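Local coordinates for protein probable M18-family aminopeptidase 1 (PDB 2GLF) that probably works as a zinc-dependent aminopeptidase of the M18 family, removing amino acids one at a time from the N-terminal end of peptides, at residues A[3-7]-A[8-12]; A[24-27]-A[28-32]; A[292-295]-A[296-300]; A[377-380]-A[381-385]; A[436-439]-A[440-443]. One frame throughout, in Å; residues are numbered along the deposited sequence.

Contact 1: A[3-7]-A[8-12]; sequences ERKNV and WHHRK
N6 reaches forward over two residues to hold the backbone of W8. Its amide carbon lies trans to the backbone N (chi1 -171°), which carries OD1 to 2.9 Å from W8 N and makes a hydrogen bond with the donor tilted from the carbonyl plane. This is an Asx turn. OD1 also sits at the edge of the W8 indole, 3.2 Å from W8 CD1. The main chain curls at the same place through two overlapping beta turns: H9 N bonds to N6 O at 2.8 Å, and H10 N bonds to V7 O at the same length, 2.8 Å. With an alanine in place of N6 both turns could remain, but W8 N would probably be left without the oxygen that holds it and the edge of the indole would lose its contact with OD1. The packed side belongs to N6 and V7, both buried. V7 CG1 lies 3.9 Å from R11 CB, and V7 also rests on I386 and on A434 of helix 433-449. The other side is looser. K5 runs across H10 at about a right angle, with K5 CD 3.3 Å from H10 NE2 and both residues exposed, while K5 NZ stays too far off to bond the ring. H9 turns to the second subunit, where P192 O takes its NE2, and R11 NH1 goes to G384 O. A carbonyl oxygen can only accept, so H9 is likely to be protonated on NE2; the amides of W8, H9 and H10 are used within the turn, while H9 and R11 bring side-chain N-H groups to carbonyl oxygens beyond it.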
# COMPACT_ATOMS: atom_id res chain seq x y z
N GLU A 3 -39.60 20.72 -25.02
CA GLU A 3 -38.39 20.77 -25.83
C GLU A 3 -37.79 22.17 -25.78
O GLU A 3 -38.45 23.14 -26.15
CB GLU A 3 -38.76 20.38 -27.26
CG GLU A 3 -37.74 20.68 -28.34
CD GLU A 3 -38.27 20.34 -29.72
OE1 GLU A 3 -38.49 19.14 -30.00
OE2 GLU A 3 -38.47 21.27 -30.53
N ARG A 4 -36.54 22.29 -25.33
CA ARG A 4 -35.87 23.59 -25.22
C ARG A 4 -35.66 24.33 -26.54
O ARG A 4 -35.58 23.72 -27.61
CB ARG A 4 -34.51 23.43 -24.52
CG ARG A 4 -34.61 23.21 -23.02
CD ARG A 4 -33.23 23.17 -22.37
NE ARG A 4 -32.44 22.02 -22.80
CZ ARG A 4 -31.23 21.72 -22.35
NH1 ARG A 4 -30.65 22.50 -21.44
NH2 ARG A 4 -30.60 20.65 -22.80
N LYS A 5 -35.58 25.66 -26.46
CA LYS A 5 -35.39 26.48 -27.65
C LYS A 5 -34.01 27.12 -27.65
O LYS A 5 -33.42 27.33 -26.59
CB LYS A 5 -36.42 27.61 -27.70
CG LYS A 5 -37.86 27.17 -27.75
CD LYS A 5 -38.77 28.38 -27.92
CE LYS A 5 -40.23 27.98 -27.88
NZ LYS A 5 -40.53 26.92 -28.89
N ASN A 6 -33.51 27.45 -28.84
CA ASN A 6 -32.22 28.09 -28.95
C ASN A 6 -32.42 29.59 -29.17
O ASN A 6 -33.04 30.01 -30.15
CB ASN A 6 -31.40 27.50 -30.11
CG ASN A 6 -29.96 28.01 -30.12
OD1 ASN A 6 -29.70 29.17 -30.45
ND2 ASN A 6 -29.02 27.14 -29.75
N VAL A 7 -31.89 30.38 -28.25
CA VAL A 7 -32.02 31.82 -28.35
C VAL A 7 -31.68 32.39 -29.73
O VAL A 7 -32.39 33.27 -30.22
CB VAL A 7 -31.17 32.51 -27.28
CG1 VAL A 7 -31.21 34.02 -27.45
CG2 VAL A 7 -31.68 32.13 -25.90
N TRP A 8 -30.63 31.88 -30.36
CA TRP A 8 -30.24 32.38 -31.69
C TRP A 8 -31.36 32.28 -32.72
O TRP A 8 -31.36 33.03 -33.70
CB TRP A 8 -29.00 31.64 -32.22
CG TRP A 8 -27.75 31.91 -31.42
CD1 TRP A 8 -27.19 31.08 -30.49
CD2 TRP A 8 -26.95 33.10 -31.44
NE1 TRP A 8 -26.09 31.69 -29.92
CE2 TRP A 8 -25.92 32.92 -30.49
CE3 TRP A 8 -27.01 34.29 -32.17
CZ2 TRP A 8 -24.95 33.91 -30.24
CZ3 TRP A 8 -26.05 35.27 -31.92
CH2 TRP A 8 -25.03 35.07 -30.97
N HIS A 9 -32.30 31.38 -32.50
CA HIS A 9 -33.42 31.21 -33.43
C HIS A 9 -34.66 32.00 -33.02
O HIS A 9 -35.72 31.86 -33.63
CB HIS A 9 -33.79 29.73 -33.54
CG HIS A 9 -32.76 28.90 -34.23
ND1 HIS A 9 -32.83 27.52 -34.29
CD2 HIS A 9 -31.63 29.25 -34.90
CE1 HIS A 9 -31.80 27.06 -34.97
NE2 HIS A 9 -31.06 28.08 -35.35
N HIS A 10 -34.55 32.83 -31.98
CA HIS A 10 -35.69 33.61 -31.52
C HIS A 10 -35.36 35.03 -31.08
O HIS A 10 -36.24 35.73 -30.60
CB HIS A 10 -36.36 32.91 -30.33
CG HIS A 10 -36.83 31.52 -30.63
ND1 HIS A 10 -37.74 31.23 -31.62
CD2 HIS A 10 -36.53 30.33 -30.04
CE1 HIS A 10 -37.98 29.93 -31.63
NE2 HIS A 10 -37.26 29.36 -30.68
N ARG A 11 -34.12 35.49 -31.25
CA ARG A 11 -33.83 36.83 -30.78
C ARG A 11 -33.27 37.92 -31.68
O ARG A 11 -33.32 39.09 -31.30
CB ARG A 11 -32.97 36.77 -29.52
CG ARG A 11 -33.66 37.41 -28.32
CD ARG A 11 -34.95 36.67 -28.00
NE ARG A 11 -35.79 37.39 -27.06
CZ ARG A 11 -36.91 36.90 -26.54
NH1 ARG A 11 -37.32 35.68 -26.88
NH2 ARG A 11 -37.62 37.62 -25.68
N LYS A 12 -32.72 37.57 -32.84
CA LYS A 12 -32.21 38.61 -33.75
C LYS A 12 -30.76 39.05 -33.52
O LYS A 12 -30.46 39.84 -32.61
CB LYS A 12 -33.13 39.84 -33.69
CG LYS A 12 -32.62 41.08 -34.39
CD LYS A 12 -33.60 42.24 -34.24
CE LYS A 12 -34.97 41.92 -34.85
NZ LYS A 12 -35.90 43.08 -34.83

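Contact 2: A[24-27]-A[28-32]; sequences MEFM and SKAKT
A chi1 of 83° places S28 OG between its own backbone N and carbonyl carbon, and from there the hydroxyl turns back on E25. S28 OG donates to E25 O at 2.9 Å, coming in the carbonyl plane on a lone pair. Two residues earlier, F26 has its ring trans to the backbone N (chi1 178°), and A30, one turn after it, puts CB over one ring face toward the rim, 4.3 Å from F26 CZ. The main chain is running out of helix 13-29 here, and its bonding changes pattern. S28 N still reaches four residues back to M24 O at 3.0 Å, but K29 N makes its good bond only three back, to F26 O at 2.9 Å. Weak bonds from S28 N and K29 N also arrive at E25 O. With an alanine in place of S28, E25 O would probably be left with just those two weak backbone donors and the last turn would fray more easily. Around the segment, the F26 ring stacks on Y255 and packs against helix 33-45, to which K29 NZ is tied by a salt bridge with E39; K31 NZ goes to E133. The selenomethionine side chain of M27 lies about 12 Å from a bound manganese. Chemically, a side-chain hydroxyl supplies one of the donors to a carbonyl that the weakening helix bonds grip poorly, while the A30 methyl lies on the F26 ring where the chain leaves the helix.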
# COMPACT_ATOMS: atom_id res chain seq x y z
N MSE A 24 -19.07 43.84 -23.30
CA MSE A 24 -17.62 43.73 -23.33
C MSE A 24 -16.89 45.03 -22.97
O MSE A 24 -15.82 44.98 -22.36
CB MSE A 24 -17.16 43.22 -24.70
CG MSE A 24 -17.59 41.78 -24.96
SE MSE A 24 -16.85 40.96 -26.56
CE MSE A 24 -18.41 41.12 -27.72
N GLU A 25 -17.45 46.18 -23.33
CA GLU A 25 -16.83 47.45 -22.98
C GLU A 25 -16.79 47.56 -21.45
O GLU A 25 -15.74 47.79 -20.85
CB GLU A 25 -17.63 48.63 -23.55
CG GLU A 25 -17.56 48.74 -25.06
CD GLU A 25 -16.16 49.05 -25.57
OE1 GLU A 25 -15.96 49.06 -26.81
OE2 GLU A 25 -15.27 49.30 -24.74
N PHE A 26 -17.95 47.38 -20.83
CA PHE A 26 -18.08 47.42 -19.38
C PHE A 26 -17.06 46.47 -18.77
O PHE A 26 -16.34 46.82 -17.83
CB PHE A 26 -19.48 46.97 -18.99
CG PHE A 26 -19.72 46.94 -17.51
CD1 PHE A 26 -19.73 48.11 -16.76
CD2 PHE A 26 -19.97 45.73 -16.86
CE1 PHE A 26 -19.98 48.08 -15.39
CE2 PHE A 26 -20.23 45.69 -15.49
CZ PHE A 26 -20.23 46.87 -14.75
N MSE A 27 -17.00 45.25 -19.31
CA MSE A 27 -16.10 44.21 -18.82
C MSE A 27 -14.62 44.57 -18.87
O MSE A 27 -13.84 44.16 -18.00
CB MSE A 27 -16.35 42.92 -19.60
CG MSE A 27 -16.41 41.68 -18.72
SE MSE A 27 -17.59 41.86 -17.17
CE MSE A 27 -18.96 42.95 -17.97
N SER A 28 -14.21 45.34 -19.87
CA SER A 28 -12.81 45.74 -19.98
C SER A 28 -12.48 46.77 -18.91
O SER A 28 -11.32 47.08 -18.69
CB SER A 28 -12.51 46.34 -21.35
OG SER A 28 -12.87 47.71 -21.38
N LYS A 29 -13.50 47.30 -18.24
CA LYS A 29 -13.27 48.31 -17.21
C LYS A 29 -13.52 47.79 -15.79
O LYS A 29 -13.09 48.41 -14.82
CB LYS A 29 -14.14 49.54 -17.49
CG LYS A 29 -13.97 50.11 -18.89
CD LYS A 29 -14.88 51.32 -19.14
CE LYS A 29 -14.46 52.52 -18.31
NZ LYS A 29 -15.38 53.69 -18.47
N ALA A 30 -14.20 46.65 -15.67
CA ALA A 30 -14.53 46.09 -14.37
C ALA A 30 -13.77 44.80 -14.01
O ALA A 30 -14.34 43.71 -14.06
CB ALA A 30 -16.04 45.85 -14.28
N LYS A 31 -12.50 44.93 -13.64
CA LYS A 31 -11.70 43.76 -13.28
C LYS A 31 -11.74 43.50 -11.78
O LYS A 31 -11.60 42.36 -11.33
CB LYS A 31 -10.24 43.93 -13.70
CG LYS A 31 -9.97 43.88 -15.19
CD LYS A 31 -10.21 45.22 -15.85
CE LYS A 31 -9.38 45.36 -17.11
NZ LYS A 31 -7.92 45.29 -16.83
N THR A 32 -11.92 44.57 -11.01
CA THR A 32 -11.97 44.45 -9.56
C THR A 32 -13.29 45.01 -9.07
O THR A 32 -13.96 45.73 -9.81
CB THR A 32 -10.81 45.22 -8.93
OG1 THR A 32 -11.00 46.62 -9.13
CG2 THR A 32 -9.50 44.81 -9.58

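Contact 3: A[292-295]-A[296-300]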
# COMPACT_ATOMS: atom_id res chain seq x y z
N PHE A 292 -25.94 46.53 5.55
CA PHE A 292 -26.02 47.51 4.46
C PHE A 292 -27.34 47.45 3.67
O PHE A 292 -27.97 48.47 3.39
CB PHE A 292 -24.85 47.30 3.51
CG PHE A 292 -24.98 48.03 2.21
CD1 PHE A 292 -25.08 49.42 2.18
CD2 PHE A 292 -24.98 47.33 1.01
CE1 PHE A 292 -25.18 50.10 0.97
CE2 PHE A 292 -25.07 48.00 -0.21
CZ PHE A 292 -25.18 49.39 -0.23
N TYR A 293 -27.73 46.23 3.32
CA TYR A 293 -28.95 45.97 2.57
C TYR A 293 -30.21 46.47 3.27
O TYR A 293 -31.05 47.13 2.66
CB TYR A 293 -29.04 44.47 2.30
CG TYR A 293 -30.38 43.98 1.82
CD1 TYR A 293 -31.04 44.59 0.75
CD2 TYR A 293 -30.97 42.86 2.39
CE1 TYR A 293 -32.25 44.09 0.26
CE2 TYR A 293 -32.17 42.35 1.92
CZ TYR A 293 -32.80 42.96 0.85
OH TYR A 293 -33.97 42.43 0.36
N LEU A 294 -30.35 46.15 4.55
CA LEU A 294 -31.52 46.60 5.28
C LEU A 294 -31.38 48.06 5.69
O LEU A 294 -32.37 48.78 5.81
CB LEU A 294 -31.73 45.72 6.51
CG LEU A 294 -32.06 44.27 6.15
CD1 LEU A 294 -32.54 43.56 7.40
CD2 LEU A 294 -33.14 44.22 5.06
N LYS A 295 -30.15 48.50 5.88
CA LYS A 295 -29.89 49.88 6.24
C LYS A 295 -30.31 50.75 5.06
O LYS A 295 -30.72 51.89 5.23
CB LYS A 295 -28.40 50.09 6.54
CG LYS A 295 -28.00 51.54 6.67
CD LYS A 295 -26.59 51.67 7.18
CE LYS A 295 -26.02 53.04 6.85
NZ LYS A 295 -25.87 53.22 5.38
N ALA A 296 -30.19 50.19 3.86
CA ALA A 296 -30.57 50.89 2.63
C ALA A 296 -32.08 50.98 2.53
O ALA A 296 -32.62 52.00 2.09
CB ALA A 296 -30.01 50.16 1.41
N LEU A 297 -32.77 49.92 2.93
CA LEU A 297 -34.22 49.90 2.87
C LEU A 297 -34.85 50.73 3.98
O LEU A 297 -35.86 51.41 3.76
CB LEU A 297 -34.73 48.45 2.91
CG LEU A 297 -34.32 47.58 1.72
CD1 LEU A 297 -35.15 46.32 1.70
CD2 LEU A 297 -34.52 48.33 0.41
N ARG A 298 -34.27 50.69 5.17
CA ARG A 298 -34.79 51.48 6.28
C ARG A 298 -34.71 52.97 5.97
O ARG A 298 -35.63 53.73 6.27
CB ARG A 298 -34.01 51.17 7.57
CG ARG A 298 -34.52 49.95 8.32
CD ARG A 298 -33.93 49.90 9.73
NE ARG A 298 -32.51 49.56 9.71
CZ ARG A 298 -32.04 48.31 9.64
NH1 ARG A 298 -32.87 47.29 9.58
NH2 ARG A 298 -30.73 48.10 9.61
N GLN A 299 -33.60 53.39 5.36
CA GLN A 299 -33.43 54.80 5.02
C GLN A 299 -34.59 55.23 4.13
O GLN A 299 -35.19 56.29 4.34
CB GLN A 299 -32.11 55.01 4.29
CG GLN A 299 -31.81 56.47 3.98
CD GLN A 299 -31.78 57.34 5.22
OE1 GLN A 299 -31.03 57.07 6.17
NE2 GLN A 299 -32.59 58.39 5.23
N ILE A 300 -34.90 54.40 3.14
CA ILE A 300 -35.98 54.69 2.21
C ILE A 300 -37.33 54.68 2.94
O ILE A 300 -38.21 55.49 2.64
CB ILE A 300 -35.99 53.66 1.05
CG1 ILE A 300 -34.74 53.86 0.18
CG2 ILE A 300 -37.28 53.79 0.22
CD1 ILE A 300 -34.60 52.85 -0.93
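L294 O is met from two directions by R298, in the i to i+4 spacing of an alpha-helix, helix 292-303. R298 N bonds it at 2.8 Å with an almost straight N-H (162°), and the same side chain then folds back so that its guanidinium lies flat beneath the oxygen, which stands 3.8 Å above the guanidinium plane, over its centre. The fold-back comes from the bend at chi3 (-72°), and it also brings R298 NH1 to 3.6 Å from L294 CB. The charge would probably polarise L294 O further, but the main partners of the guanidinium lie elsewhere: NH1 pairs with E310, and NH2 with D314 of the third subunit, so this arginine joins the helix to helix 310-318 of its own chain and, through D314, to the third subunit. The bonds just before and after it follow the same spacing, L297 N to Y293 O at 3.3 Å and Q299 N to K295 O at 3.2 Å. On the inner side, A296, L297 and I300 rest on F76 of strand 73-77, seating the helix on the large mixed sheet. Y293 meets the ring of F407 and, within the helix, crosses L297 obliquely, with L297 CD1 3.9 Å from Y293 CE1.

Contact 4: A[377-380]-A[381-385]; sequences RKVL and NEQGV
K378 crosses E382 at a slant, one helical turn before it. From CB its chain sets off trans to the backbone N (chi1 -163°), and CG already comes 3.3 Å from E382 OE2. CD passes farther from that oxygen, CE draws in again to 3.4 Å from E382 OE2, and a final bend at chi4 (-67°) turns NZ onto it, 2.6 Å from E382 OE2. This is a salt bridge on the syn lone pair of the carboxylate, laid over the helix bond from E382 N to K378 O. Beyond it the helix closes in a Schellman motif. G384 takes a positive phi (66°), V385 N bonds back to L380 O at 3.0 Å, and a weak bond runs from G384 N to N381 O. The apolar contact of the motif follows, L380 CD2 at 3.9 Å from V385 CB. On another side, R377 and N381 turn their polar ends to the fourth subunit, R377 to D219 and E218 there and N381 ND2 to the same E218, while N381 OD1 takes W387 NE1. This helix, 370-382, is the crossover of a beta-alpha-beta unit between strands 351-354 and 387-389, and V379, Q383 and V385 put it against helix 433-449.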
# COMPACT_ATOMS: atom_id res chain seq x y z
N ARG A 377 -42.15 31.05 -13.43
CA ARG A 377 -42.37 30.32 -14.66
C ARG A 377 -43.45 30.98 -15.51
O ARG A 377 -43.38 30.97 -16.73
CB ARG A 377 -42.76 28.87 -14.36
CG ARG A 377 -42.16 27.86 -15.32
CD ARG A 377 -43.19 27.18 -16.20
NE ARG A 377 -44.12 26.40 -15.41
CZ ARG A 377 -44.91 25.45 -15.91
NH1 ARG A 377 -44.87 25.16 -17.21
NH2 ARG A 377 -45.75 24.80 -15.11
N LYS A 378 -44.44 31.57 -14.84
CA LYS A 378 -45.55 32.24 -15.52
C LYS A 378 -45.06 33.48 -16.26
O LYS A 378 -45.28 33.62 -17.46
CB LYS A 378 -46.63 32.62 -14.51
CG LYS A 378 -47.98 32.94 -15.13
CD LYS A 378 -49.04 33.12 -14.04
CE LYS A 378 -50.44 33.27 -14.62
NZ LYS A 378 -50.62 34.53 -15.40
N VAL A 379 -44.41 34.38 -15.53
CA VAL A 379 -43.89 35.60 -16.13
C VAL A 379 -43.03 35.29 -17.36
O VAL A 379 -43.26 35.82 -18.45
CB VAL A 379 -43.02 36.41 -15.13
CG1 VAL A 379 -42.37 37.59 -15.84
CG2 VAL A 379 -43.88 36.91 -13.97
N LEU A 380 -42.04 34.41 -17.17
CA LEU A 380 -41.14 34.04 -18.25
C LEU A 380 -41.89 33.59 -19.50
O LEU A 380 -41.81 34.24 -20.54
CB LEU A 380 -40.20 32.92 -17.81
CG LEU A 380 -39.15 33.28 -16.75
CD1 LEU A 380 -38.29 32.05 -16.47
CD2 LEU A 380 -38.28 34.45 -17.22
N ASN A 381 -42.61 32.49 -19.39
CA ASN A 381 -43.35 31.97 -20.53
C ASN A 381 -44.29 33.01 -21.15
O ASN A 381 -44.42 33.08 -22.37
CB ASN A 381 -44.13 30.72 -20.13
CG ASN A 381 -43.22 29.56 -19.82
OD1 ASN A 381 -42.25 29.30 -20.54
ND2 ASN A 381 -43.54 28.83 -18.76
N GLU A 382 -44.94 33.81 -20.31
CA GLU A 382 -45.86 34.83 -20.80
C GLU A 382 -45.15 35.92 -21.61
O GLU A 382 -45.69 36.41 -22.61
CB GLU A 382 -46.66 35.42 -19.64
CG GLU A 382 -48.01 34.75 -19.49
CD GLU A 382 -48.65 34.98 -18.13
OE1 GLU A 382 -48.29 35.96 -17.45
OE2 GLU A 382 -49.53 34.17 -17.75
N GLN A 383 -43.95 36.31 -21.19
CA GLN A 383 -43.19 37.33 -21.90
C GLN A 383 -42.36 36.68 -23.02
O GLN A 383 -41.58 37.36 -23.71
CB GLN A 383 -42.26 38.08 -20.95
CG GLN A 383 -42.96 38.83 -19.84
CD GLN A 383 -44.11 39.68 -20.35
OE1 GLN A 383 -45.17 39.16 -20.68
NE2 GLN A 383 -43.90 40.99 -20.41
N GLY A 384 -42.53 35.37 -23.19
CA GLY A 384 -41.81 34.65 -24.23
C GLY A 384 -40.30 34.58 -24.03
O GLY A 384 -39.54 34.56 -25.00
N VAL A 385 -39.87 34.54 -22.78
CA VAL A 385 -38.45 34.46 -22.47
C VAL A 385 -37.95 33.02 -22.58
O VAL A 385 -38.55 32.09 -22.04
CB VAL A 385 -38.17 34.98 -21.05
CG1 VAL A 385 -36.68 35.16 -20.85
CG2 VAL A 385 -38.91 36.27 -20.82

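Contact 5: A[436-439]-A[440-443]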
# COMPACT_ATOMS: atom_id res chain seq x y z
N LEU A 436 -26.35 35.90 -22.72
CA LEU A 436 -26.07 37.20 -22.11
C LEU A 436 -27.31 38.09 -22.30
O LEU A 436 -27.84 38.66 -21.34
CB LEU A 436 -24.86 37.83 -22.79
CG LEU A 436 -24.17 39.09 -22.26
CD1 LEU A 436 -24.19 40.14 -23.34
CD2 LEU A 436 -24.82 39.59 -20.99
N PHE A 437 -27.76 38.18 -23.54
CA PHE A 437 -28.92 38.99 -23.91
C PHE A 437 -30.20 38.49 -23.27
O PHE A 437 -30.94 39.26 -22.66
CB PHE A 437 -29.09 38.98 -25.43
CG PHE A 437 -30.14 39.94 -25.94
CD1 PHE A 437 -29.94 41.32 -25.88
CD2 PHE A 437 -31.33 39.45 -26.49
CE1 PHE A 437 -30.90 42.20 -26.36
CE2 PHE A 437 -32.29 40.33 -26.97
CZ PHE A 437 -32.08 41.71 -26.90
N GLU A 438 -30.46 37.21 -23.42
CA GLU A 438 -31.69 36.65 -22.87
C GLU A 438 -31.80 36.82 -21.36
O GLU A 438 -32.90 36.89 -20.82
CB GLU A 438 -31.82 35.18 -23.25
CG GLU A 438 -33.24 34.66 -23.08
CD GLU A 438 -34.23 35.39 -23.97
OE1 GLU A 438 -35.44 35.12 -23.85
OE2 GLU A 438 -33.81 36.22 -24.79
N THR A 439 -30.65 36.87 -20.68
CA THR A 439 -30.66 37.05 -19.24
C THR A 439 -31.22 38.43 -18.98
O THR A 439 -32.12 38.61 -18.15
CB THR A 439 -29.25 36.95 -18.66
OG1 THR A 439 -28.80 35.59 -18.75
CG2 THR A 439 -29.23 37.40 -17.20
N TYR A 440 -30.70 39.40 -19.72
CA TYR A 440 -31.14 40.80 -19.64
C TYR A 440 -32.65 40.89 -19.86
O TYR A 440 -33.34 41.68 -19.23
CB TYR A 440 -30.43 41.62 -20.72
CG TYR A 440 -31.15 42.88 -21.10
CD1 TYR A 440 -31.22 43.97 -20.22
CD2 TYR A 440 -31.78 42.99 -22.34
CE1 TYR A 440 -31.90 45.13 -20.57
CE2 TYR A 440 -32.45 44.15 -22.70
CZ TYR A 440 -32.52 45.21 -21.81
OH TYR A 440 -33.21 46.35 -22.17
N VAL A 441 -33.16 40.09 -20.79
CA VAL A 441 -34.58 40.07 -21.08
C VAL A 441 -35.34 39.50 -19.89
O VAL A 441 -36.32 40.08 -19.44
CB VAL A 441 -34.88 39.23 -22.33
CG1 VAL A 441 -36.37 39.20 -22.58
CG2 VAL A 441 -34.14 39.80 -23.52
N ALA A 442 -34.87 38.36 -19.39
CA ALA A 442 -35.50 37.70 -18.25
C ALA A 442 -35.55 38.63 -17.04
O ALA A 442 -36.60 38.81 -16.42
CB ALA A 442 -34.75 36.42 -17.91
N TYR A 443 -34.41 39.23 -16.70
CA TYR A 443 -34.32 40.13 -15.55
C TYR A 443 -35.24 41.34 -15.65
O TYR A 443 -35.83 41.77 -14.65
CB TYR A 443 -32.88 40.63 -15.39
CG TYR A 443 -31.93 39.61 -14.81
CD1 TYR A 443 -30.56 39.89 -14.73
CD2 TYR A 443 -32.38 38.37 -14.36
CE1 TYR A 443 -29.67 38.96 -14.20
CE2 TYR A 443 -31.49 37.44 -13.83
CZ TYR A 443 -30.14 37.74 -13.75
OH TYR A 443 -29.25 36.83 -13.24
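T439 and Y443 point the same way, side by side, with the threonine methyl lying over the tyrosine ring. T439 CG2 is 3.7 Å from the centroid of the Y443 ring and 21° off its normal, a CH-pi contact displaced toward the rim at CE1. The threonine torsion explains it: OG1 takes the place beside the backbone N (chi1 -70°) and bonds back to D435 O, which leaves CG2 trans to that N and facing the ring. Round the helix the geometry differs. V441 CG2 sits over one face of the F437 ring, 4.0 Å from F437 CE2, whereas the Y440 ring meets F437 obliquely, the centroids 6.0 Å apart and the planes at 45°. F437 O lies in the plane of the Y440 ring, at its edge, besides accepting V441 N at 3.0 Å. All this is carried by helix 433-449, the last helix of the chain, an alpha-helix whose i to i+4 bonds include Y443 N to T439 O at 2.8 Å. It packs against helices 248-263 and 13-29 and rests on strand 351-354 through E438, T439 and A442. The polar tips are settled outside the segments: Y443 OH with M417 O, Y440 OH with S263 OG and R444 NH1, E438 OE1 with I386 N. The Y440 ring also stacks on F19. The other carboxylate oxygen of E438 turns to an aliphatic neighbour, E438 OE2 standing 3.8 Å from V441 CG2, with R11 NE as a long, weak ionic partner.

How the contacts relate
Along the chain the five contacts follow one another in order, yet three of them gather in space. Contacts 1, 4 and 5 have centres 12 to 14 Å apart and touch: R11 of contact 1 reaches G384 of contact 4 and packs on F437 of contact 5, while V385 packs on A442. The N-terminal turn, the end of helix 370-382 and helix 433-449 therefore form one cluster. Contact 2, at the far end of helix 13-29, is about 18 Å from contact 5, centre to centre; side chains of both lie 10 to 12 Å from a bound manganese. Contact 3 stands apart, at least 27 Å from every other centre. Contacts 1, 3 and 4 also reach other subunits of the twelve-chain assembly.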